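Local coordinates for uncharacterized protein YhfS (Escherichia coli, PDB 4J8L), which carries covalently bound pyridoxal 5'-phosphate and may have cysteine synthase activity, although its actual reaction is unknown, at residues T76-A84 with T103-M111; F120-V130 with D149-L160. All blocks are in the same frame, centred on the assembly; numbering follows the deposited sequence.

Overall arrangement
Both contacts pair neighbouring helices of the large PLP-binding domain, whose mixed seven-stranded sheet has the strand order 67-72, 203-208, 189-193, 167-170, 137-141, 92-96, 114-118. They follow each other along the chain, contact 1 closing before contact 2 opens. Their centres lie about 22 Å apart and their nearest atoms about 11 Å, so they do not touch; strands 92-96 and 137-141 lie between them and receive side chains from both. Contact 1 is tied to the cofactor: Thr76 OG1 is hydrogen-bonded to phosphate oxygen OP3 of the PLP-modified lysine at position 196. Contact 2 lies farther from the chain's centre, about 20 Å against 16 Å, near the sheet's edge strand 114-118.

Contact 1. Residues T76-A84 with T103-M111; sequences TGAIRAGLA and TTRVIIEQM
The guanidinium of Arg80 meets two waters at its edge, in plane, and both donate to Gln110 OE1; Ile107 CG1 lies obliquely to the same group. NE gives its proton to one water at 2.8 Å and NH2 to the other, so a two-water bridge links the exposed side chains of Arg80 and Gln110. Beneath it, helices 74-86 and 102-111 pack side by side on the sheet of a PLP-dependent transferase fold; the axes of 76-84 and 103-111 approach to 9.8 Å and cross at -34°. Ile107 is the knob in a hole formed by Thr76, Ile79, Arg80 and Leu83. With CG1 anti to its carbonyl carbon (chi1 -69°), its CD1 reaches into the helix backbone, 3.5 Å from Thr76 O, while CG2 meets Leu83 CD1 at 4.0 Å. Ile79 crosses Ile107 at about a right angle and brings its own CD1 to 3.7 Å from Thr104 OG1. Toward the C-terminal ends, selenomethionine Met111 sets SE against Leu83 CB, and the bend of the side chain at chi3 brings CE beside Ala84 CA. At the opposite end Thr76 OG1, hydrogen-bonded to the cofactor phosphate, also lies 2.7 Å from Thr103 OG1.

Contact 2. Residues F120-V130 with D149-L160; sequences FNDLSALKQVV and DSYVLADVLATL
Asn121 OD1 accepts from two successive backbone amides: Ser150 N at 3.0 Å, nearly straight at 169°, and Tyr151 N, a weak and strongly bent bond. The Ser150 donor stands above the carbonyl plane, 38° out of it. The other end of the amide is held too, since ND2 donates to Asp149 OD1 at 2.9 Å; that oxygen is approached on its anti side but tilted out of the carboxylate plane, and also accepts from His96 and Gln146. Bonds at both ends thus fix the rotation of the Asn121 amide and tie the turn before helix 123-133 to the approach to helix 153-162.

Alongside, Phe120 turns its ring edge to the face of Tyr151, with centroids 5.6 Å apart. Phe120 CB sits over that same ring in a CH-pi contact, 3.6 Å from Tyr151 CD1, while Val156 CG1 lies over one face of the Phe120 ring, displaced toward its rim. The phenol OH of Tyr151 is hydrogen-bonded to Gln141 O.

Farther along, the axes of 123-130 and 153-160 run in the same general direction, 26° apart. Leu126 has CG anti to its backbone N, which carries CD2 between Val156 CG1 and Thr159 CG2, 3.9 Å from the latter. Thr159 OG1 donates a hydrogen bond back to Asp155 O and lies against Leu123 CD2. Val130 CG2 closes the row on Leu160 CD2 at 4.1 Å. Leu126, Val130 and Leu160 also rest on Leu94 of strand 92-96, the pattern of neighbouring helices running the same way over a layer of strands in the alpha/beta large domain of PLP-dependent aminotransferase-like proteins.

Contact 1. Residues T76-A84 with T103-M111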
ATOM      1  N   THR A  76       1.946  -6.915  -6.888  1.00 13.03           N
ATOM      2  CA  THR A  76       2.692  -6.954  -8.136  1.00 14.01           C
ATOM      3  C   THR A  76       1.787  -7.434  -9.274  1.00 15.36           C
ATOM      4  O   THR A  76       1.805  -6.876 -10.377  1.00 14.47           O
ATOM      5  CB  THR A  76       3.920  -7.865  -8.003  1.00 13.92           C
ATOM      6  OG1 THR A  76       4.788  -7.343  -6.991  1.00 15.78           O
ATOM      7  CG2 THR A  76       4.677  -7.942  -9.319  1.00 15.74           C
ATOM      8  N   GLY A  77       0.977  -8.451  -9.001  1.00 14.10           N
ATOM      9  CA  GLY A  77       0.033  -8.943 -10.000  1.00 13.40           C
ATOM     10  C   GLY A  77      -0.988  -7.889 -10.400  1.00 15.60           C
ATOM     11  O   GLY A  77      -1.370  -7.784 -11.580  1.00 16.46           O
ATOM     12  N   ALA A  78      -1.437  -7.102  -9.425  1.00 15.24           N
ATOM     13  CA  ALA A  78      -2.421  -6.055  -9.696  1.00 16.03           C
ATOM     14  C   ALA A  78      -1.831  -4.962 -10.593  1.00 14.45           C
ATOM     15  O   ALA A  78      -2.472  -4.490 -11.533  1.00 15.81           O
ATOM     16  CB  ALA A  78      -2.946  -5.456  -8.390  1.00 15.32           C
ATOM     17  N   ILE A  79      -0.601  -4.564 -10.298  1.00 13.76           N
ATOM     18  CA  ILE A  79       0.074  -3.556 -11.105  1.00 12.88           C
ATOM     19  C   ILE A  79       0.338  -4.084 -12.506  1.00 14.17           C
ATOM     20  O   ILE A  79       0.152  -3.360 -13.482  1.00 15.96           O
ATOM     21  CB  ILE A  79       1.359  -3.072 -10.430  1.00 13.03           C
ATOM     22  CG1 ILE A  79       0.980  -2.190  -9.234  1.00 16.14           C
ATOM     23  CG2 ILE A  79       2.251  -2.298 -11.418  1.00 13.58           C
ATOM     24  CD1 ILE A  79       2.111  -1.964  -8.225  1.00 15.59           C
ATOM     25  N   ARG A  80       0.762  -5.340 -12.618  1.00 13.86           N
ATOM     26  CA  ARG A  80       0.982  -5.910 -13.952  1.00 16.82           C
ATOM     27  C   ARG A  80      -0.307  -5.916 -14.773  1.00 19.16           C
ATOM     28  O   ARG A  80      -0.326  -5.502 -15.935  1.00 16.61           O
ATOM     29  CB  ARG A  80       1.541  -7.329 -13.872  1.00 16.65           C
ATOM     30  CG  ARG A  80       1.912  -7.896 -15.243  1.00 17.27           C
ATOM     31  CD  ARG A  80       2.154  -9.402 -15.188  1.00 19.08           C
ATOM     32  NE  ARG A  80       3.284  -9.759 -14.336  1.00 20.90           N
ATOM     33  CZ  ARG A  80       3.165 -10.351 -13.146  1.00 21.11           C
ATOM     34  NH1 ARG A  80       1.960 -10.655 -12.660  1.00 21.93           N
ATOM     35  NH2 ARG A  80       4.256 -10.644 -12.444  1.00 22.78           N
ATOM     36  N   ALA A  81      -1.393  -6.377 -14.164  1.00 16.13           N
ATOM     37  CA  ALA A  81      -2.658  -6.450 -14.878  1.00 13.75           C
ATOM     38  C   ALA A  81      -3.154  -5.064 -15.262  1.00 15.46           C
ATOM     39  O   ALA A  81      -3.631  -4.861 -16.380  1.00 15.24           O
ATOM     40  CB  ALA A  81      -3.702  -7.181 -14.035  1.00 17.18           C
ATOM     41  N   GLY A  82      -3.037  -4.108 -14.344  1.00 14.35           N
ATOM     42  CA  GLY A  82      -3.463  -2.749 -14.635  1.00 15.38           C
ATOM     43  C   GLY A  82      -2.646  -2.091 -15.738  1.00 18.11           C
ATOM     44  O   GLY A  82      -3.198  -1.494 -16.668  1.00 21.20           O
ATOM     45  N   LEU A  83      -1.325  -2.194 -15.651  1.00 18.13           N
ATOM     46  CA  LEU A  83      -0.481  -1.639 -16.711  1.00 17.35           C
ATOM     47  C   LEU A  83      -0.768  -2.284 -18.068  1.00 18.90           C
ATOM     48  O   LEU A  83      -0.849  -1.592 -19.077  1.00 21.59           O
ATOM     49  CB  LEU A  83       1.001  -1.775 -16.361  1.00 15.44           C
ATOM     50  CG  LEU A  83       1.492  -0.853 -15.239  1.00 17.82           C
ATOM     51  CD1 LEU A  83       2.966  -1.120 -14.939  1.00 19.60           C
ATOM     52  CD2 LEU A  83       1.275   0.612 -15.596  1.00 19.94           C
ATOM     53  N   ALA A  84      -0.928  -3.606 -18.090  1.00 17.58           N
ATOM     54  CA  ALA A  84      -1.193  -4.309 -19.347  1.00 18.44           C
ATOM     55  C   ALA A  84      -2.511  -3.891 -19.993  1.00 20.94           C
ATOM     56  O   ALA A  84      -2.676  -3.999 -21.210  1.00 23.98           O
ATOM     57  CB  ALA A  84      -1.161  -5.813 -19.134  1.00 21.22           C
ATOM     58  N   THR A 103       9.503  -4.595  -8.056  1.00 18.93           N
ATOM     59  CA  THR A 103       8.743  -5.493  -8.927  1.00 17.66           C
ATOM     60  C   THR A 103       8.009  -4.726 -10.028  1.00 16.74           C
ATOM     61  O   THR A 103       7.655  -5.297 -11.057  1.00 17.38           O
ATOM     62  CB  THR A 103       7.746  -6.385  -8.153  1.00 16.95           C
ATOM     63  OG1 THR A 103       6.772  -5.563  -7.511  1.00 17.85           O
ATOM     64  CG2 THR A 103       8.483  -7.227  -7.102  1.00 17.57           C
ATOM     65  N   THR A 104       7.762  -3.438  -9.808  1.00 16.47           N
ATOM     66  CA  THR A 104       7.168  -2.616 -10.872  1.00 17.91           C
ATOM     67  C   THR A 104       8.200  -2.397 -11.975  1.00 20.10           C
ATOM     68  O   THR A 104       7.874  -2.443 -13.163  1.00 18.32           O
ATOM     69  CB  THR A 104       6.647  -1.267 -10.332  1.00 15.02           C
ATOM     70  OG1 THR A 104       5.620  -1.514  -9.361  1.00 16.93           O
ATOM     71  CG2 THR A 104       6.078  -0.399 -11.461  1.00 17.62           C
ATOM     72  N   ARG A 105       9.454  -2.191 -11.582  1.00 17.30           N
ATOM     73  CA  ARG A 105      10.518  -2.062 -12.568  1.00 17.81           C
ATOM     74  C   ARG A 105      10.640  -3.355 -13.382  1.00 20.04           C
ATOM     75  O   ARG A 105      10.853  -3.313 -14.594  1.00 20.79           O
ATOM     76  CB  ARG A 105      11.858  -1.675 -11.920  1.00 18.86           C
ATOM     77  CG  ARG A 105      12.969  -1.429 -12.937  1.00 24.61           C
ATOM     78  CD  ARG A 105      14.232  -0.859 -12.275  1.00 31.51           C
ATOM     79  NE  ARG A 105      14.621  -1.660 -11.116  1.00 44.17           N
ATOM     80  CZ  ARG A 105      14.459  -1.286  -9.848  1.00 45.77           C
ATOM     81  NH1 ARG A 105      13.929  -0.101  -9.554  1.00 45.08           N
ATOM     82  NH2 ARG A 105      14.840  -2.095  -8.872  1.00 39.30           N
ATOM     83  N   VAL A 106      10.480  -4.500 -12.718  1.00 19.05           N
ATOM     84  CA  VAL A 106      10.542  -5.785 -13.409  1.00 19.25           C
ATOM     85  C   VAL A 106       9.436  -5.863 -14.473  1.00 18.35           C
ATOM     86  O   VAL A 106       9.679  -6.271 -15.607  1.00 20.08           O
ATOM     87  CB  VAL A 106      10.422  -6.965 -12.420  1.00 20.94           C
ATOM     88  CG1 VAL A 106      10.206  -8.277 -13.168  1.00 22.18           C
ATOM     89  CG2 VAL A 106      11.661  -7.039 -11.526  1.00 22.60           C
ATOM     90  N   ILE A 107       8.232  -5.439 -14.102  1.00 18.69           N
ATOM     91  CA  ILE A 107       7.094  -5.417 -15.027  1.00 16.43           C
ATOM     92  C   ILE A 107       7.381  -4.506 -16.224  1.00 20.31           C
ATOM     93  O   ILE A 107       7.149  -4.877 -17.380  1.00 21.53           O
ATOM     94  CB  ILE A 107       5.818  -4.946 -14.317  1.00 15.42           C
ATOM     95  CG1 ILE A 107       5.360  -6.009 -13.312  1.00 16.79           C
ATOM     96  CG2 ILE A 107       4.712  -4.670 -15.334  1.00 18.68           C
ATOM     97  CD1 ILE A 107       4.324  -5.525 -12.322  1.00 19.19           C
ATOM     98  N   ILE A 108       7.906  -3.318 -15.934  1.00 19.37           N
ATOM     99  CA  ILE A 108       8.307  -2.357 -16.965  1.00 21.62           C
ATOM    100  C   ILE A 108       9.316  -2.962 -17.938  1.00 25.52           C
ATOM    101  O   ILE A 108       9.194  -2.816 -19.157  1.00 25.96           O
ATOM    102  CB  ILE A 108       8.895  -1.085 -16.307  1.00 20.50           C
ATOM    103  CG1 ILE A 108       7.763  -0.251 -15.700  1.00 23.13           C
ATOM    104  CG2 ILE A 108       9.722  -0.270 -17.310  1.00 22.29           C
ATOM    105  CD1 ILE A 108       8.215   0.748 -14.664  1.00 22.59           C
ATOM    106  N   GLU A 109      10.299  -3.661 -17.391  1.00 21.54           N
ATOM    107  CA  GLU A 109      11.310  -4.312 -18.206  1.00 24.38           C
ATOM    108  C   GLU A 109      10.724  -5.447 -19.038  1.00 27.12           C
ATOM    109  O   GLU A 109      11.059  -5.597 -20.216  1.00 28.14           O
ATOM    110  CB  GLU A 109      12.444  -4.823 -17.321  1.00 27.85           C
ATOM    111  CG  GLU A 109      13.267  -3.709 -16.701  1.00 37.89           C
ATOM    112  CD  GLU A 109      14.228  -4.207 -15.640  1.00 45.82           C
ATOM    113  OE1 GLU A 109      14.090  -5.373 -15.205  1.00 46.45           O
ATOM    114  OE2 GLU A 109      15.119  -3.428 -15.238  1.00 47.86           O
ATOM    115  N   GLN A 110       9.842  -6.236 -18.432  1.00 25.08           N
ATOM    116  CA  GLN A 110       9.242  -7.372 -19.121  1.00 25.55           C
ATOM    117  C   GLN A 110       8.266  -6.932 -20.230  1.00 28.75           C
ATOM    118  O   GLN A 110       8.001  -7.694 -21.161  1.00 33.33           O
ATOM    119  CB  GLN A 110       8.591  -8.342 -18.112  1.00 25.77           C
ATOM    120  CG  GLN A 110       9.626  -9.095 -17.245  1.00 25.92           C
ATOM    121  CD  GLN A 110       9.022  -9.954 -16.121  1.00 30.44           C
ATOM    122  OE1 GLN A 110       7.816  -9.948 -15.888  1.00 29.55           O
ATOM    123  NE2 GLN A 110       9.881 -10.689 -15.414  1.00 27.99           N
HETATM  124  N   MSE A 111       7.755  -5.705 -20.139  1.00 23.72           N
HETATM  125  CA  MSE A 111       6.881  -5.159 -21.181  1.00 26.92           C
HETATM  126  C   MSE A 111       7.647  -4.321 -22.205  1.00 27.59           C
HETATM  127  O   MSE A 111       7.077  -3.875 -23.193  1.00 26.65           O
HETATM  128  CB  MSE A 111       5.762  -4.304 -20.582  1.00 28.10           C
HETATM  129  CG  MSE A 111       4.750  -5.061 -19.754  1.00 27.58           C
HETATM  130 SE   MSE A 111       3.214  -3.926 -19.313  0.75 35.09          SE
HETATM  131  CE  MSE A 111       2.472  -3.685 -21.102  1.00 45.82           C
TER
HETATM  132  O   HOH W   1       5.509  -8.989 -15.912  1.00 26.47           O
HETATM  133  O   HOH W   2       6.817 -10.210 -13.337  1.00 40.72           O

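Contact 2. Residues F120-V130 with D149-L160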
ATOM      1  N   PHE A 120       7.179  14.715  -9.875  1.00 25.78           N
ATOM      2  CA  PHE A 120       5.763  14.947  -9.568  1.00 29.54           C
ATOM      3  C   PHE A 120       5.581  16.050  -8.524  1.00 30.54           C
ATOM      4  O   PHE A 120       4.472  16.542  -8.318  1.00 31.14           O
ATOM      5  CB  PHE A 120       5.078  13.671  -9.056  1.00 28.60           C
ATOM      6  CG  PHE A 120       4.843  12.618 -10.106  1.00 24.50           C
ATOM      7  CD1 PHE A 120       5.253  12.799 -11.420  1.00 28.19           C
ATOM      8  CD2 PHE A 120       4.186  11.438  -9.765  1.00 25.25           C
ATOM      9  CE1 PHE A 120       5.028  11.815 -12.377  1.00 25.82           C
ATOM     10  CE2 PHE A 120       3.957  10.454 -10.712  1.00 25.30           C
ATOM     11  CZ  PHE A 120       4.377  10.639 -12.018  1.00 25.54           C
ATOM     12  N   ASN A 121       6.667  16.424  -7.854  1.00 27.19           N
ATOM     13  CA  ASN A 121       6.612  17.468  -6.838  1.00 30.08           C
ATOM     14  C   ASN A 121       6.552  18.849  -7.478  1.00 34.00           C
ATOM     15  O   ASN A 121       6.333  19.852  -6.798  1.00 40.70           O
ATOM     16  CB  ASN A 121       7.817  17.378  -5.897  1.00 31.36           C
ATOM     17  CG  ASN A 121       7.810  16.115  -5.060  1.00 33.04           C
ATOM     18  OD1 ASN A 121       6.815  15.791  -4.407  1.00 30.39           O
ATOM     19  ND2 ASN A 121       8.924  15.388  -5.080  1.00 33.76           N
ATOM     20  N   ASP A 122       6.758  18.887  -8.793  1.00 29.88           N
ATOM     21  CA  ASP A 122       6.697  20.122  -9.565  1.00 31.42           C
ATOM     22  C   ASP A 122       5.598  19.961 -10.603  1.00 33.55           C
ATOM     23  O   ASP A 122       5.834  19.413 -11.679  1.00 33.61           O
ATOM     24  CB  ASP A 122       8.043  20.364 -10.258  1.00 33.65           C
ATOM     25  CG  ASP A 122       8.105  21.691 -11.006  1.00 37.24           C
ATOM     26  OD1 ASP A 122       7.058  22.344 -11.200  1.00 37.88           O
ATOM     27  OD2 ASP A 122       9.221  22.076 -11.416  1.00 38.30           O
ATOM     28  N   LEU A 123       4.397  20.434 -10.280  1.00 35.07           N
ATOM     29  CA  LEU A 123       3.249  20.252 -11.160  1.00 33.10           C
ATOM     30  C   LEU A 123       3.435  20.951 -12.506  1.00 31.77           C
ATOM     31  O   LEU A 123       2.936  20.482 -13.528  1.00 39.87           O
ATOM     32  CB  LEU A 123       1.960  20.725 -10.483  1.00 33.98           C
ATOM     33  CG  LEU A 123       1.461  19.853  -9.334  1.00 35.77           C
ATOM     34  CD1 LEU A 123       0.124  20.358  -8.817  1.00 39.98           C
ATOM     35  CD2 LEU A 123       1.350  18.413  -9.793  1.00 33.76           C
ATOM     36  N   SER A 124       4.154  22.068 -12.504  1.00 35.76           N
ATOM     37  CA  SER A 124       4.419  22.799 -13.737  1.00 40.23           C
ATOM     38  C   SER A 124       5.271  21.964 -14.688  1.00 41.31           C
ATOM     39  O   SER A 124       4.990  21.891 -15.887  1.00 39.66           O
ATOM     40  CB  SER A 124       5.114  24.128 -13.437  1.00 44.23           C
ATOM     41  OG  SER A 124       4.317  24.932 -12.584  1.00 49.02           O
ATOM     42  N   ALA A 125       6.314  21.343 -14.147  1.00 40.24           N
ATOM     43  CA  ALA A 125       7.179  20.471 -14.933  1.00 39.66           C
ATOM     44  C   ALA A 125       6.408  19.234 -15.393  1.00 35.47           C
ATOM     45  O   ALA A 125       6.538  18.804 -16.542  1.00 36.36           O
ATOM     46  CB  ALA A 125       8.409  20.072 -14.133  1.00 40.01           C
ATOM     47  N   LEU A 126       5.605  18.672 -14.492  1.00 32.94           N
ATOM     48  CA  LEU A 126       4.754  17.534 -14.825  1.00 30.90           C
ATOM     49  C   LEU A 126       3.908  17.851 -16.056  1.00 34.53           C
ATOM     50  O   LEU A 126       3.881  17.084 -17.019  1.00 33.79           O
ATOM     51  CB  LEU A 126       3.844  17.175 -13.649  1.00 29.83           C
ATOM     52  CG  LEU A 126       2.763  16.126 -13.910  1.00 33.99           C
ATOM     53  CD1 LEU A 126       3.389  14.810 -14.335  1.00 37.77           C
ATOM     54  CD2 LEU A 126       1.889  15.925 -12.669  1.00 35.07           C
ATOM     55  N   LYS A 127       3.236  18.996 -16.021  1.00 40.44           N
ATOM     56  CA  LYS A 127       2.364  19.404 -17.115  1.00 38.93           C
ATOM     57  C   LYS A 127       3.136  19.625 -18.416  1.00 38.51           C
ATOM     58  O   LYS A 127       2.676  19.236 -19.491  1.00 40.42           O
ATOM     59  CB  LYS A 127       1.559  20.649 -16.728  1.00 39.75           C
ATOM     60  CG  LYS A 127       0.728  21.232 -17.858  1.00 48.89           C
ATOM     61  CD  LYS A 127      -0.169  22.362 -17.374  1.00 51.72           C
ATOM     62  CE  LYS A 127      -0.510  23.315 -18.517  1.00 54.92           C
ATOM     63  NZ  LYS A 127      -1.022  22.601 -19.723  1.00 52.35           N
ATOM     64  N   GLN A 128       4.311  20.243 -18.321  1.00 36.25           N
ATOM     65  CA  GLN A 128       5.120  20.496 -19.510  1.00 40.84           C
ATOM     66  C   GLN A 128       5.611  19.194 -20.134  1.00 40.59           C
ATOM     67  O   GLN A 128       5.525  19.012 -21.345  1.00 40.33           O
ATOM     68  CB  GLN A 128       6.310  21.404 -19.193  1.00 40.44           C
ATOM     69  CG  GLN A 128       7.227  21.633 -20.394  1.00 50.09           C
ATOM     70  CD  GLN A 128       8.306  22.659 -20.122  1.00 64.20           C
ATOM     71  OE1 GLN A 128       8.147  23.532 -19.268  1.00 70.75           O
ATOM     72  NE2 GLN A 128       9.416  22.560 -20.849  1.00 67.23           N
ATOM     73  N   VAL A 129       6.112  18.288 -19.300  1.00 38.00           N
ATOM     74  CA  VAL A 129       6.645  17.023 -19.796  1.00 36.88           C
ATOM     75  C   VAL A 129       5.552  16.189 -20.455  1.00 35.63           C
ATOM     76  O   VAL A 129       5.765  15.578 -21.502  1.00 38.14           O
ATOM     77  CB  VAL A 129       7.342  16.227 -18.674  1.00 38.23           C
ATOM     78  CG1 VAL A 129       7.650  14.807 -19.126  1.00 37.77           C
ATOM     79  CG2 VAL A 129       8.615  16.942 -18.251  1.00 41.10           C
ATOM     80  N   VAL A 130       4.374  16.181 -19.847  1.00 36.80           N
ATOM     81  CA  VAL A 130       3.259  15.423 -20.391  1.00 38.94           C
ATOM     82  C   VAL A 130       2.861  15.964 -21.771  1.00 43.58           C
ATOM     83  O   VAL A 130       2.646  15.197 -22.711  1.00 46.15           O
ATOM     84  CB  VAL A 130       2.062  15.411 -19.420  1.00 36.90           C
ATOM     85  CG1 VAL A 130       0.830  14.908 -20.116  1.00 43.67           C
ATOM     86  CG2 VAL A 130       2.377  14.547 -18.202  1.00 31.07           C
ATOM     87  N   ASP A 149       9.471  13.653  -1.022  1.00 26.67           N
ATOM     88  CA  ASP A 149       8.231  13.643  -1.798  1.00 26.95           C
ATOM     89  C   ASP A 149       7.053  14.183  -0.989  1.00 26.65           C
ATOM     90  O   ASP A 149       6.728  13.673   0.088  1.00 24.88           O
ATOM     91  CB  ASP A 149       7.910  12.244  -2.327  1.00 25.04           C
ATOM     92  CG  ASP A 149       8.803  11.835  -3.484  1.00 24.65           C
ATOM     93  OD1 ASP A 149       9.501  12.713  -4.052  1.00 28.68           O
ATOM     94  OD2 ASP A 149       8.800  10.632  -3.825  1.00 23.66           O
ATOM     95  N   SER A 150       6.405  15.209  -1.531  1.00 25.98           N
ATOM     96  CA  SER A 150       5.369  15.931  -0.806  1.00 24.88           C
ATOM     97  C   SER A 150       4.136  16.150  -1.657  1.00 27.41           C
ATOM     98  O   SER A 150       3.209  16.833  -1.240  1.00 27.41           O
ATOM     99  CB  SER A 150       5.900  17.294  -0.358  1.00 26.58           C
ATOM    100  OG  SER A 150       6.227  18.100  -1.480  1.00 31.71           O
ATOM    101  N   TYR A 151       4.119  15.577  -2.852  1.00 26.99           N
ATOM    102  CA  TYR A 151       3.006  15.830  -3.752  1.00 25.69           C
ATOM    103  C   TYR A 151       1.670  15.306  -3.236  1.00 26.79           C
ATOM    104  O   TYR A 151       1.616  14.316  -2.501  1.00 23.95           O
ATOM    105  CB  TYR A 151       3.299  15.324  -5.163  1.00 24.33           C
ATOM    106  CG  TYR A 151       3.483  13.824  -5.346  1.00 23.94           C
ATOM    107  CD1 TYR A 151       4.750  13.279  -5.504  1.00 22.96           C
ATOM    108  CD2 TYR A 151       2.391  12.967  -5.426  1.00 22.69           C
ATOM    109  CE1 TYR A 151       4.930  11.930  -5.714  1.00 22.49           C
ATOM    110  CE2 TYR A 151       2.561  11.605  -5.634  1.00 22.33           C
ATOM    111  CZ  TYR A 151       3.835  11.096  -5.779  1.00 21.83           C
ATOM    112  OH  TYR A 151       4.022   9.748  -5.996  1.00 21.43           O
ATOM    113  N   VAL A 152       0.604  16.006  -3.609  1.00 26.13           N
ATOM    114  CA  VAL A 152      -0.757  15.591  -3.287  1.00 22.79           C
ATOM    115  C   VAL A 152      -1.256  14.691  -4.403  1.00 22.92           C
ATOM    116  O   VAL A 152      -1.299  15.109  -5.563  1.00 24.76           O
ATOM    117  CB  VAL A 152      -1.686  16.813  -3.160  1.00 25.54           C
ATOM    118  CG1 VAL A 152      -3.130  16.365  -2.952  1.00 27.61           C
ATOM    119  CG2 VAL A 152      -1.221  17.711  -2.024  1.00 29.72           C
ATOM    120  N   LEU A 153      -1.610  13.455  -4.057  1.00 22.03           N
ATOM    121  CA  LEU A 153      -2.033  12.463  -5.042  1.00 22.13           C
ATOM    122  C   LEU A 153      -3.095  13.002  -5.997  1.00 23.50           C
ATOM    123  O   LEU A 153      -2.940  12.919  -7.221  1.00 22.94           O
ATOM    124  CB  LEU A 153      -2.552  11.203  -4.346  1.00 20.45           C
ATOM    125  CG  LEU A 153      -2.971  10.049  -5.264  1.00 19.75           C
ATOM    126  CD1 LEU A 153      -1.818   9.631  -6.172  1.00 22.24           C
ATOM    127  CD2 LEU A 153      -3.465   8.857  -4.460  1.00 22.57           C
ATOM    128  N   ALA A 154      -4.157  13.576  -5.435  1.00 21.58           N
ATOM    129  CA  ALA A 154      -5.284  14.068  -6.229  1.00 23.02           C
ATOM    130  C   ALA A 154      -4.868  15.130  -7.245  1.00 23.94           C
ATOM    131  O   ALA A 154      -5.415  15.194  -8.349  1.00 28.23           O
ATOM    132  CB  ALA A 154      -6.381  14.600  -5.316  1.00 23.10           C
ATOM    133  N   ASP A 155      -3.896  15.959  -6.876  1.00 24.36           N
ATOM    134  CA  ASP A 155      -3.454  17.036  -7.756  1.00 27.13           C
ATOM    135  C   ASP A 155      -2.618  16.514  -8.919  1.00 29.99           C
ATOM    136  O   ASP A 155      -2.724  17.009 -10.044  1.00 26.43           O
ATOM    137  CB  ASP A 155      -2.690  18.103  -6.970  1.00 31.48           C
ATOM    138  CG  ASP A 155      -3.570  18.810  -5.957  1.00 34.76           C
ATOM    139  OD1 ASP A 155      -4.812  18.708  -6.069  1.00 37.78           O
ATOM    140  OD2 ASP A 155      -3.024  19.465  -5.050  1.00 36.40           O
ATOM    141  N   VAL A 156      -1.794  15.508  -8.651  1.00 26.29           N
ATOM    142  CA  VAL A 156      -1.026  14.880  -9.716  1.00 26.91           C
ATOM    143  C   VAL A 156      -1.983  14.191 -10.686  1.00 25.24           C
ATOM    144  O   VAL A 156      -1.843  14.309 -11.910  1.00 24.54           O
ATOM    145  CB  VAL A 156      -0.020  13.863  -9.151  1.00 27.64           C
ATOM    146  CG1 VAL A 156       0.599  13.037 -10.268  1.00 24.28           C
ATOM    147  CG2 VAL A 156       1.059  14.585  -8.349  1.00 24.03           C
ATOM    148  N   LEU A 157      -2.966  13.484 -10.131  1.00 22.02           N
ATOM    149  CA  LEU A 157      -3.971  12.800 -10.941  1.00 22.52           C
ATOM    150  C   LEU A 157      -4.809  13.770 -11.772  1.00 26.06           C
ATOM    151  O   LEU A 157      -5.096  13.495 -12.937  1.00 28.41           O
ATOM    152  CB  LEU A 157      -4.875  11.923 -10.066  1.00 21.02           C
ATOM    153  CG  LEU A 157      -4.141  10.758  -9.397  1.00 21.53           C
ATOM    154  CD1 LEU A 157      -5.048  10.054  -8.396  1.00 18.14           C
ATOM    155  CD2 LEU A 157      -3.632   9.768 -10.437  1.00 23.00           C
ATOM    156  N   ALA A 158      -5.192  14.896 -11.176  1.00 24.10           N
ATOM    157  CA  ALA A 158      -5.970  15.907 -11.882  1.00 28.73           C
ATOM    158  C   ALA A 158      -5.202  16.447 -13.084  1.00 31.18           C
ATOM    159  O   ALA A 158      -5.767  16.639 -14.160  1.00 30.00           O
ATOM    160  CB  ALA A 158      -6.357  17.041 -10.942  1.00 28.07           C
ATOM    161  N   THR A 159      -3.907  16.680 -12.897  1.00 29.63           N
ATOM    162  CA  THR A 159      -3.064  17.173 -13.977  1.00 29.11           C
ATOM    163  C   THR A 159      -3.035  16.175 -15.124  1.00 29.66           C
ATOM    164  O   THR A 159      -3.164  16.553 -16.294  1.00 33.83           O
ATOM    165  CB  THR A 159      -1.626  17.449 -13.496  1.00 28.61           C
ATOM    166  OG1 THR A 159      -1.655  18.409 -12.434  1.00 33.92           O
ATOM    167  CG2 THR A 159      -0.776  18.003 -14.639  1.00 31.86           C
ATOM    168  N   LEU A 160      -2.882  14.901 -14.779  1.00 27.51           N
ATOM    169  CA  LEU A 160      -2.807  13.837 -15.769  1.00 27.31           C
ATOM    170  C   LEU A 160      -4.120  13.689 -16.520  1.00 32.39           C
ATOM    171  O   LEU A 160      -4.130  13.530 -17.742  1.00 31.69           O
ATOM    172  CB  LEU A 160      -2.432  12.519 -15.094  1.00 24.39           C
ATOM    173  CG  LEU A 160      -0.997  12.451 -14.571  1.00 25.45           C
ATOM    174  CD1 LEU A 160      -0.816  11.245 -13.654  1.00 23.44           C
ATOM    175  CD2 LEU A 160      -0.016  12.399 -15.734  1.00 25.72           C
TER